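Local coordinates for tetratricopeptide TPR_2 repeat protein (Thermobaculum terrenum, PDB 5DJS) that carries tetratricopeptide repeats ahead of a GT-B fold of glycosyl transferase family 41 and holds uridine-5'-diphosphate in a pocket, at residues Y179-V184 against V265-A270; E186-T191 against E507-Y512; V283-L288 against L452-L457; L304-L309 against G502-E507. The protein carries 1 engineered substitution. All blocks are in the same frame, centred on the assembly; numbering follows the deposited sequence. Where two conformers were deposited one is given.

Contact 1 of 4, residues Y179-V184 against V265-A270; sequences YFLEPV and VTWLAA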
# COMPACT_ATOMS: atom_id res chain seq x y z
N TYR A 179 11.06 -1.72 0.32
CA TYR A 179 11.72 -1.46 1.61
C TYR A 179 11.73 -2.69 2.51
O TYR A 179 12.75 -2.99 3.12
CB TYR A 179 11.08 -0.25 2.35
CG TYR A 179 11.25 1.11 1.66
CD1 TYR A 179 12.44 1.46 1.01
CD2 TYR A 179 10.22 2.05 1.70
CE1 TYR A 179 12.59 2.70 0.40
CE2 TYR A 179 10.37 3.29 1.09
CZ TYR A 179 11.55 3.61 0.44
OH TYR A 179 11.71 4.83 -0.18
N PHE A 180 10.59 -3.39 2.58
CA PHE A 180 10.47 -4.61 3.39
C PHE A 180 10.97 -5.88 2.71
O PHE A 180 11.26 -6.87 3.39
CB PHE A 180 9.02 -4.82 3.82
CG PHE A 180 8.53 -3.82 4.83
CD1 PHE A 180 9.05 -3.79 6.11
CD2 PHE A 180 7.50 -2.92 4.50
CE1 PHE A 180 8.59 -2.88 7.05
CE2 PHE A 180 7.04 -2.00 5.44
CZ PHE A 180 7.58 -1.99 6.72
N LEU A 181 11.04 -5.89 1.38
CA LEU A 181 11.54 -7.06 0.65
C LEU A 181 13.06 -7.15 0.71
O LEU A 181 13.60 -8.24 0.85
CB LEU A 181 11.08 -7.06 -0.81
CG LEU A 181 11.45 -8.31 -1.62
CD1 LEU A 181 10.76 -9.55 -1.07
CD2 LEU A 181 11.12 -8.11 -3.09
N GLU A 182 13.74 -6.01 0.58
CA GLU A 182 15.22 -5.96 0.62
C GLU A 182 15.88 -6.81 1.73
O GLU A 182 16.74 -7.64 1.43
CB GLU A 182 15.73 -4.51 0.67
CG GLU A 182 17.25 -4.40 0.77
CD GLU A 182 17.78 -3.02 0.46
OE1 GLU A 182 18.96 -2.94 0.06
OE2 GLU A 182 17.05 -2.01 0.61
N PRO A 183 15.50 -6.60 3.01
CA PRO A 183 16.07 -7.45 4.05
C PRO A 183 15.83 -8.94 3.82
O PRO A 183 16.75 -9.75 3.99
CB PRO A 183 15.36 -6.99 5.33
CG PRO A 183 14.17 -6.22 4.88
CD PRO A 183 14.57 -5.60 3.58
N VAL A 184 14.60 -9.28 3.42
CA VAL A 184 14.20 -10.68 3.19
C VAL A 184 15.02 -11.34 2.08
O VAL A 184 15.49 -12.46 2.23
CB VAL A 184 12.68 -10.80 2.92
CG1 VAL A 184 12.29 -12.19 2.44
CG2 VAL A 184 11.91 -10.47 4.19
N VAL A 265 1.22 -17.66 -2.62
CA VAL A 265 1.16 -16.90 -1.37
C VAL A 265 1.00 -15.41 -1.64
O VAL A 265 1.67 -14.86 -2.52
CB VAL A 265 2.48 -17.06 -0.58
CG1 VAL A 265 2.45 -16.27 0.72
CG2 VAL A 265 2.78 -18.52 -0.30
N THR A 266 0.14 -14.75 -0.87
CA THR A 266 0.06 -13.27 -0.89
C THR A 266 0.58 -12.74 0.46
O THR A 266 0.19 -13.23 1.52
CB THR A 266 -1.36 -12.76 -1.26
OG1 THR A 266 -1.30 -11.37 -1.62
CG2 THR A 266 -2.40 -12.97 -0.14
N TRP A 267 1.47 -11.76 0.40
CA TRP A 267 2.17 -11.25 1.59
C TRP A 267 2.67 -9.81 1.36
O TRP A 267 3.00 -9.43 0.23
CB TRP A 267 3.36 -12.17 1.94
CG TRP A 267 4.28 -11.58 2.99
CD1 TRP A 267 4.01 -11.40 4.32
CD2 TRP A 267 5.60 -11.08 2.78
NE1 TRP A 267 5.08 -10.82 4.95
CE2 TRP A 267 6.08 -10.61 4.03
CE3 TRP A 267 6.44 -10.99 1.67
CZ2 TRP A 267 7.34 -10.06 4.19
CZ3 TRP A 267 7.71 -10.43 1.82
CH2 TRP A 267 8.15 -9.98 3.07
N LEU A 268 2.69 -9.03 2.45
CA LEU A 268 3.32 -7.70 2.52
C LEU A 268 2.35 -6.55 2.25
O LEU A 268 2.19 -5.68 3.09
CB LEU A 268 4.57 -7.59 1.64
CG LEU A 268 5.46 -6.37 1.80
CD1 LEU A 268 6.27 -6.50 3.05
CD2 LEU A 268 6.41 -6.25 0.63
N ALA A 269 1.71 -6.55 1.09
CA ALA A 269 0.78 -5.50 0.69
C ALA A 269 -0.65 -5.84 1.06
O ALA A 269 -1.48 -4.94 1.22
CB ALA A 269 0.89 -5.23 -0.81
N ALA A 270 -0.95 -7.13 1.18
CA ALA A 270 -2.30 -7.58 1.45
C ALA A 270 -2.80 -6.98 2.75
O ALA A 270 -2.10 -7.01 3.75
CB ALA A 270 -2.35 -9.10 1.51

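Contact 2 of 4, residues E186-T191 against E507-Y512; sequences EAHDRT and ELEDAY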
# COMPACT_ATOMS: atom_id res chain seq x y z
N GLU A 186 18.03 -10.34 0.94
CA GLU A 186 19.43 -10.45 1.39
C GLU A 186 19.65 -11.65 2.32
O GLU A 186 20.58 -12.41 2.12
CB GLU A 186 19.89 -9.17 2.11
CG GLU A 186 21.38 -9.17 2.47
CD GLU A 186 21.84 -7.90 3.16
OE1 GLU A 186 22.90 -7.36 2.75
OE2 GLU A 186 21.17 -7.46 4.12
N ALA A 187 18.77 -11.83 3.30
CA ALA A 187 18.97 -12.83 4.36
C ALA A 187 18.45 -14.24 4.05
O ALA A 187 18.59 -15.14 4.87
CB ALA A 187 18.34 -12.34 5.66
N HIS A 188 17.84 -14.44 2.88
CA HIS A 188 17.32 -15.77 2.53
C HIS A 188 18.45 -16.81 2.55
O HIS A 188 19.49 -16.60 1.93
CB HIS A 188 16.62 -15.77 1.15
CG HIS A 188 15.13 -15.75 1.22
ND1 HIS A 188 14.41 -16.58 2.06
CD2 HIS A 188 14.21 -15.01 0.55
CE1 HIS A 188 13.12 -16.34 1.91
NE2 HIS A 188 12.98 -15.40 1.00
N ASP A 189 18.23 -17.91 3.26
CA ASP A 189 19.21 -19.00 3.34
C ASP A 189 19.34 -19.70 1.97
O ASP A 189 18.44 -20.44 1.55
CB ASP A 189 18.78 -20.00 4.42
CG ASP A 189 19.84 -21.06 4.71
OD1 ASP A 189 20.97 -20.96 4.17
OD2 ASP A 189 19.54 -22.00 5.48
N ARG A 190 20.47 -19.46 1.30
CA ARG A 190 20.72 -20.02 -0.03
C ARG A 190 20.95 -21.53 -0.07
O ARG A 190 20.85 -22.13 -1.14
CB ARG A 190 21.90 -19.31 -0.71
CG ARG A 190 21.47 -18.32 -1.78
CD ARG A 190 20.41 -17.36 -1.28
NE ARG A 190 20.15 -16.28 -2.23
CZ ARG A 190 19.59 -15.12 -1.90
NH1 ARG A 190 19.22 -14.89 -0.64
NH2 ARG A 190 19.40 -14.19 -2.83
N THR A 191 21.25 -22.15 1.07
CA THR A 191 21.36 -23.61 1.15
C THR A 191 19.99 -24.25 0.86
O THR A 191 19.89 -25.25 0.14
CB THR A 191 21.92 -24.13 2.51
OG1 THR A 191 21.01 -23.81 3.58
CG2 THR A 191 23.32 -23.56 2.82
N GLU A 507 11.74 -17.11 10.31
CA GLU A 507 10.34 -17.43 10.64
C GLU A 507 9.43 -17.58 9.39
O GLU A 507 8.50 -18.41 9.37
CB GLU A 507 9.77 -16.40 11.62
CG GLU A 507 10.04 -16.72 13.08
CD GLU A 507 9.03 -17.71 13.65
OE1 GLU A 507 7.80 -17.48 13.49
OE2 GLU A 507 9.47 -18.71 14.26
N LEU A 508 9.72 -16.78 8.36
CA LEU A 508 9.01 -16.83 7.08
C LEU A 508 9.38 -18.11 6.31
O LEU A 508 8.52 -18.85 5.84
CB LEU A 508 9.34 -15.58 6.25
CG LEU A 508 8.74 -15.42 4.86
CD1 LEU A 508 7.25 -15.15 4.97
CD2 LEU A 508 9.45 -14.30 4.10
N GLU A 509 10.68 -18.34 6.18
CA GLU A 509 11.21 -19.61 5.64
C GLU A 509 10.64 -20.84 6.33
O GLU A 509 10.35 -21.83 5.67
CB GLU A 509 12.73 -19.63 5.75
CG GLU A 509 13.42 -18.73 4.73
CD GLU A 509 14.91 -18.58 5.00
OE1 GLU A 509 15.40 -19.04 6.06
OE2 GLU A 509 15.61 -17.99 4.15
N ASP A 510 10.47 -20.77 7.65
CA ASP A 510 9.79 -21.83 8.40
C ASP A 510 8.35 -22.01 7.89
O ASP A 510 7.88 -23.14 7.77
CB ASP A 510 9.78 -21.53 9.91
CG ASP A 510 9.91 -22.77 10.74
OD1 ASP A 510 11.04 -23.30 10.81
OD2 ASP A 510 8.89 -23.22 11.33
N ALA A 511 7.66 -20.90 7.60
CA ALA A 511 6.30 -20.94 7.03
C ALA A 511 6.25 -21.46 5.59
O ALA A 511 5.40 -22.31 5.28
CB ALA A 511 5.64 -19.57 7.12
N TYR A 512 7.15 -20.97 4.73
CA TYR A 512 7.31 -21.52 3.36
C TYR A 512 7.56 -23.03 3.36
O TYR A 512 7.03 -23.75 2.52
CB TYR A 512 8.48 -20.85 2.62
CG TYR A 512 8.33 -19.39 2.21
CD1 TYR A 512 7.07 -18.78 2.05
CD2 TYR A 512 9.47 -18.63 1.93
CE1 TYR A 512 6.97 -17.45 1.66
CE2 TYR A 512 9.37 -17.30 1.55
CZ TYR A 512 8.13 -16.71 1.41
OH TYR A 512 8.05 -15.39 1.02

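Contact 3 of 4, residues V283-L288 against L452-L457; sequences VGDQHL and LRWAGL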
# COMPACT_ATOMS: atom_id res chain seq x y z
N VAL A 283 0.11 -14.71 4.26
CA VAL A 283 1.03 -14.65 5.42
C VAL A 283 0.82 -13.38 6.29
O VAL A 283 1.23 -12.28 5.91
CB VAL A 283 2.51 -14.70 4.96
CG1 VAL A 283 3.46 -14.61 6.15
CG2 VAL A 283 2.78 -15.98 4.19
N GLY A 284 0.20 -13.57 7.46
CA GLY A 284 -0.04 -12.49 8.43
C GLY A 284 0.69 -12.76 9.74
O GLY A 284 1.84 -13.21 9.74
N ASP A 285 0.02 -12.46 10.85
CA ASP A 285 0.53 -12.81 12.19
C ASP A 285 -0.61 -12.87 13.22
O ASP A 285 -1.76 -12.57 12.89
CB ASP A 285 1.69 -11.90 12.62
CG ASP A 285 1.26 -10.54 13.10
OD1 ASP A 285 0.45 -10.47 14.05
OD2 ASP A 285 1.80 -9.53 12.58
N GLN A 286 -0.28 -13.25 14.45
CA GLN A 286 -1.30 -13.62 15.44
C GLN A 286 -2.11 -12.45 15.99
O GLN A 286 -3.26 -12.63 16.35
CB GLN A 286 -0.66 -14.38 16.60
CG GLN A 286 -0.06 -15.70 16.18
CD GLN A 286 0.60 -16.41 17.34
OE1 GLN A 286 1.48 -15.85 18.00
NE2 GLN A 286 0.19 -17.65 17.59
N HIS A 287 -1.49 -11.27 16.05
CA HIS A 287 -2.20 -10.05 16.42
C HIS A 287 -2.92 -9.44 15.22
O HIS A 287 -4.04 -8.93 15.35
CB HIS A 287 -1.23 -9.03 17.01
CG HIS A 287 -0.53 -9.52 18.24
ND1 HIS A 287 -1.16 -10.24 19.23
CD2 HIS A 287 0.76 -9.37 18.65
CE1 HIS A 287 -0.29 -10.53 20.19
NE2 HIS A 287 0.88 -10.01 19.86
N LEU A 288 -2.27 -9.50 14.06
CA LEU A 288 -2.80 -8.91 12.82
C LEU A 288 -4.09 -9.55 12.31
O LEU A 288 -4.94 -8.84 11.78
CB LEU A 288 -1.73 -8.95 11.71
CG LEU A 288 -2.06 -8.25 10.38
CD1 LEU A 288 -2.27 -6.75 10.57
CD2 LEU A 288 -0.96 -8.49 9.36
N LEU A 452 2.86 -2.66 17.48
CA LEU A 452 2.98 -2.17 18.85
C LEU A 452 2.95 -3.30 19.90
O LEU A 452 3.77 -3.31 20.82
CB LEU A 452 1.89 -1.13 19.14
CG LEU A 452 1.95 0.20 18.37
CD1 LEU A 452 0.74 1.04 18.70
CD2 LEU A 452 3.22 0.99 18.66
N ARG A 453 2.02 -4.24 19.75
CA ARG A 453 1.96 -5.39 20.66
C ARG A 453 3.26 -6.21 20.65
O ARG A 453 3.82 -6.52 21.70
CB ARG A 453 0.76 -6.29 20.33
CG ARG A 453 -0.59 -5.71 20.72
CD ARG A 453 -1.68 -6.77 20.73
NE ARG A 453 -2.99 -6.23 21.10
CZ ARG A 453 -3.37 -5.89 22.34
NH1 ARG A 453 -2.55 -6.02 23.40
NH2 ARG A 453 -4.60 -5.40 22.54
N TRP A 454 3.77 -6.52 19.45
CA TRP A 454 5.03 -7.26 19.30
C TRP A 454 6.27 -6.50 19.79
O TRP A 454 7.28 -7.13 20.10
CB TRP A 454 5.26 -7.67 17.84
CG TRP A 454 4.33 -8.73 17.34
CD1 TRP A 454 3.46 -8.63 16.30
CD2 TRP A 454 4.18 -10.07 17.85
NE1 TRP A 454 2.77 -9.81 16.13
CE2 TRP A 454 3.20 -10.71 17.06
CE3 TRP A 454 4.79 -10.78 18.90
CZ2 TRP A 454 2.81 -12.04 17.29
CZ3 TRP A 454 4.39 -12.10 19.13
CH2 TRP A 454 3.41 -12.71 18.32
N ALA A 455 6.21 -5.17 19.84
CA ALA A 455 7.33 -4.35 20.32
C ALA A 455 7.20 -3.95 21.81
O ALA A 455 7.94 -3.08 22.28
CB ALA A 455 7.48 -3.12 19.44
N GLY A 456 6.28 -4.57 22.55
CA GLY A 456 6.11 -4.29 23.98
C GLY A 456 5.17 -3.14 24.32
O GLY A 456 4.80 -2.97 25.47
N LEU A 457 4.74 -2.38 23.31
CA LEU A 457 3.99 -1.14 23.52
C LEU A 457 2.46 -1.32 23.44
O LEU A 457 1.78 -0.53 22.81
CB LEU A 457 4.48 -0.08 22.52
CG LEU A 457 5.98 0.26 22.58
CD1 LEU A 457 6.43 1.01 21.35
CD2 LEU A 457 6.29 1.09 23.82

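Contact 4 of 4, residues L304-L309 against G502-E507; sequences LSRFYL and GSFTAE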
# COMPACT_ATOMS: atom_id res chain seq x y z
N LEU A 304 2.07 -16.01 11.62
CA LEU A 304 3.41 -16.04 12.22
C LEU A 304 3.38 -15.60 13.70
O LEU A 304 2.59 -14.72 14.08
CB LEU A 304 4.37 -15.11 11.47
CG LEU A 304 4.69 -15.35 10.00
CD1 LEU A 304 5.55 -14.22 9.47
CD2 LEU A 304 5.36 -16.69 9.79
N SER A 305 4.25 -16.20 14.51
CA SER A 305 4.34 -15.90 15.96
C SER A 305 5.27 -14.71 16.29
O SER A 305 5.77 -14.59 17.40
CB SER A 305 4.81 -17.15 16.69
OG SER A 305 6.03 -17.58 16.12
N ARG A 306 5.52 -13.86 15.30
CA ARG A 306 6.15 -12.56 15.45
C ARG A 306 5.36 -11.58 14.56
O ARG A 306 4.37 -11.96 13.92
CB ARG A 306 7.61 -12.63 14.97
CG ARG A 306 7.73 -12.97 13.49
CD ARG A 306 9.13 -12.89 12.94
NE ARG A 306 9.92 -11.72 13.34
CZ ARG A 306 9.70 -10.45 13.02
NH1 ARG A 306 8.65 -10.08 12.31
NH2 ARG A 306 10.55 -9.53 13.43
N PHE A 307 5.82 -10.33 14.46
CA PHE A 307 5.23 -9.34 13.56
C PHE A 307 5.39 -9.80 12.11
O PHE A 307 6.41 -10.38 11.75
CB PHE A 307 5.90 -7.97 13.78
CG PHE A 307 5.27 -6.84 13.01
CD1 PHE A 307 3.91 -6.54 13.16
CD2 PHE A 307 6.03 -6.04 12.15
CE1 PHE A 307 3.33 -5.50 12.47
CE2 PHE A 307 5.46 -4.99 11.46
CZ PHE A 307 4.10 -4.71 11.62
N TYR A 308 4.38 -9.53 11.27
CA TYR A 308 4.37 -10.06 9.89
C TYR A 308 5.37 -9.43 8.91
O TYR A 308 5.37 -9.80 7.75
CB TYR A 308 2.95 -10.02 9.31
CG TYR A 308 2.51 -8.69 8.68
CD1 TYR A 308 2.41 -7.52 9.45
CD2 TYR A 308 2.14 -8.63 7.34
CE1 TYR A 308 1.99 -6.33 8.88
CE2 TYR A 308 1.71 -7.44 6.77
CZ TYR A 308 1.64 -6.29 7.54
OH TYR A 308 1.21 -5.11 6.96
N LEU A 309 6.22 -8.50 9.37
CA LEU A 309 7.20 -7.83 8.53
C LEU A 309 8.54 -7.70 9.26
O LEU A 309 8.56 -7.74 10.50
CB LEU A 309 6.70 -6.42 8.19
CG LEU A 309 5.35 -6.31 7.51
CD1 LEU A 309 4.91 -4.87 7.44
CD2 LEU A 309 5.44 -6.87 6.12
N GLY A 502 17.41 -11.27 10.12
CA GLY A 502 17.58 -12.72 10.11
C GLY A 502 16.54 -13.47 10.92
O GLY A 502 16.15 -14.58 10.57
N SER A 503 16.09 -12.86 12.01
CA SER A 503 15.07 -13.47 12.86
C SER A 503 13.74 -13.60 12.11
O SER A 503 13.09 -14.65 12.16
CB SER A 503 14.90 -12.66 14.14
OG SER A 503 14.24 -13.44 15.11
N PHE A 504 13.34 -12.53 11.39
CA PHE A 504 12.10 -12.56 10.60
C PHE A 504 12.16 -13.57 9.44
O PHE A 504 11.26 -14.40 9.31
CB PHE A 504 11.74 -11.19 10.00
CG PHE A 504 10.58 -11.25 9.03
CD1 PHE A 504 9.29 -11.46 9.49
CD2 PHE A 504 10.78 -11.16 7.65
CE1 PHE A 504 8.21 -11.55 8.62
CE2 PHE A 504 9.71 -11.26 6.77
CZ PHE A 504 8.42 -11.45 7.25
N THR A 505 13.20 -13.48 8.61
CA THR A 505 13.20 -14.28 7.38
C THR A 505 13.33 -15.77 7.68
O THR A 505 12.88 -16.59 6.90
CB THR A 505 14.21 -13.86 6.27
OG1 THR A 505 15.26 -14.82 6.18
CG2 THR A 505 14.77 -12.48 6.46
N ALA A 506 13.93 -16.12 8.82
CA ALA A 506 13.93 -17.51 9.27
C ALA A 506 12.51 -17.96 9.62
O ALA A 506 12.12 -19.07 9.27
CB ALA A 506 14.87 -17.69 10.47
N GLU A 507 11.74 -17.11 10.31
CA GLU A 507 10.34 -17.43 10.64
C GLU A 507 9.43 -17.58 9.39
O GLU A 507 8.50 -18.41 9.37
CB GLU A 507 9.77 -16.40 11.62
CG GLU A 507 10.04 -16.72 13.08
CD GLU A 507 9.03 -17.71 13.65
OE1 GLU A 507 7.80 -17.48 13.49
OE2 GLU A 507 9.47 -18.71 14.26

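Contact 1 of 4, residues Y179-V184 against V265-A270
V184 and W267 meet because of how each leaves its backbone: V184 keeps CG1 opposite the amide N (chi1 170°), which turns CG2 away from its own carbonyl, while W267 sets CG opposite its amide N (chi1 169°), next to its own carbonyl, which points the indole at the helix. The two side chains then run past one another in opposite senses, and CG2 of V184 arrives 4.0 Å from CH2 of W267, the far corner of the six-membered ring. L181 approaches the same end of the indole, though at its edge and near its plane, with CD1 lying 4.3 Å from CZ3 of W267. The second grip is between F180 and L268. CD1 of L268 reaches the root of the phenylalanine, 3.3 Å from CB of F180 and 3.9 Å from CG of F180. The ring beyond leads away from L268; the side chain of F180 is about 7 Å from the bound uridine-5'-diphosphate. L268 also braces its neighbour, its CB sitting 3.8 Å above the W267 ring plane near the rim. The side chains that meet across the segments are apolar here, and all the touching residues are buried; the indole NE1 is engaged elsewhere, by the carbonyl of Y308. The whole contact joins helix 176-187 to the loop leaving strand 263-266 in the first of the two parallel sheets of the GT-B fold. Strand 281-285 lies alongside, with V283 against W267, and the long helix 479-521 closes over V184 through F504 and L508.

Contact 2 of 4, residues E186-T191 against E507-Y512
The imidazole of H188 and the carboxylate of E509 lie nearly in one plane, 22° apart, and meet at the imidazole edge. CG of E509 is also at that edge, so the glutamate comes alongside the ring and not over it. Further round the same ring's rim, CE1 of H188 lies 3.9 Å from CE2 of Y512; the two side chains cross at about a right angle and touch edge to edge. One face of the tyrosine ring carries its own helix neighbour, CG of L508, 3.7 Å above the plane and toward the rim.

OE2 of E509 accepts two bonds. It takes the ND1 hydrogen of H188 on its anti lone pair at 2.8 Å, with an N-H...O angle of 161°, and the backbone N-H of D189 on its syn side, also at 2.8 Å and slightly out of the carboxylate plane. The glutamate gets there because its chain is extended beyond CG. The bond to D189 N holds the main chain of the segment that leads to strand 193-199.

At its other nitrogen, NE2, H188 is bonded to the hydroxyl of Y167, which also bonds OH of Y512. With ND1 donating to the carboxylate, both ring nitrogens are engaged, which should fix the rotation of the imidazole, and two N-H groups on a single oxygen would be expected to keep E509 ionised.

Contact 3 of 4, residues V283-L288 against L452-L457
R453 comes first, and it meets H287 through its aliphatic part: CD stands over the centre of the imidazole face, 3.9 Å from the ring centroid in a CH-pi contact, and CB lies 3.5 Å from CD2 of H287. The extended chain carries the guanidinium beyond the ring, where NE forms a salt bridge with E439. W454 follows with the largest contact area of the segment. CD2 of H287 rests over one face of its indole, 3.2 Å from CE2 of W454, with the histidine tilted 42° to the six-membered ring, so H287 is caught between R453 and W454. At the indole's edge, NE1 donates almost straight (175°) to OD1 of D285, 3.2 Å away, meeting the carboxylate from above its plane. From the opposite face L288 N reaches the same OD1 at 2.9 Å, forming an Asx motif, while OD2 is bonded to S450. The amide of Q286 lies nearly coplanar with the indole, its OE1 3.7 Å from CH2 of W454. After W454 the helix stops: G456, at positive phi, is the C-prime residue of a Schellman motif in which L457 N bonds to L452 O. The end of strand 281-285 and the C-terminal end of helix 447-454 meet across the two halves of the GT-B fold, a strand of one half against a helix of the other.

Contact 4 of 4, residues L304-L309 against G502-E507
R306 and F504 cross at about a right angle, with guanidinium and ring planes 77° apart. It is the root of the phenylalanine that the flat group covers: CB of F504 lies 3.7 Å from the guanidinium plane, over its centre. The ring itself stands up beside the group, and NE of R306 lies at the ring's edge, in its plane. A bend at chi3 (-44°) curls the arginine back over its own loop, so that NH1 bonds to the carbonyl O of L309 at 3.0 Å from above the carbonyl plane, while NH2 forms a salt bridge with D500 on the helix. One side chain thus links R306 to L309 within the loop and to D500 of helix 479-521. That helix is the long C-terminal one, which, as in many GT-B proteins, crosses back to the N-terminal Rossmann-like half; here it lies against the loop that follows strand 300-304, the last strand of that half's sheet. The F504 ring lies against the backbone of the loop. L309 C sits over one face of its ring toward the rim, and Y308 O approaches obliquely, 3.4 Å from CE1 of F504. L304 crosses F504 at about a right angle, bringing CD1 to 3.9 Å from CE1 of F504, and its other branch, CD2, lies 3.6 Å from the backbone O of E507. E507 folds back at chi2 (-83°), its CB 3.8 Å from CD of R306, and OE1 takes a weak hydrogen bond from OG of S305 at 3.2 Å.

Contacts 1 and 4 have centres 11 Å apart and interlock: W267 NE1 bonds to Y308 O at 3.0 Å, and V184 CG2 lies 3.5 Å from F504 CE2. Contact 2 extends the same grip of helix 479-521 on helix 176-187, with V184 CG1 3.9 Å from L508 CD2. Contact 3 joins contact 1 through neighbouring strands, T266 O to V283 N at 3.1 Å, and contact 4 through Q286 N to L304 O at 3.2 Å. Contacts 1 and 4 lie near the uridine-5'-diphosphate, with F180 about 7 Å and Y308 about 8 Å from it (side chain to ligand), and L309 and Y308 both touch C422 of its pocket.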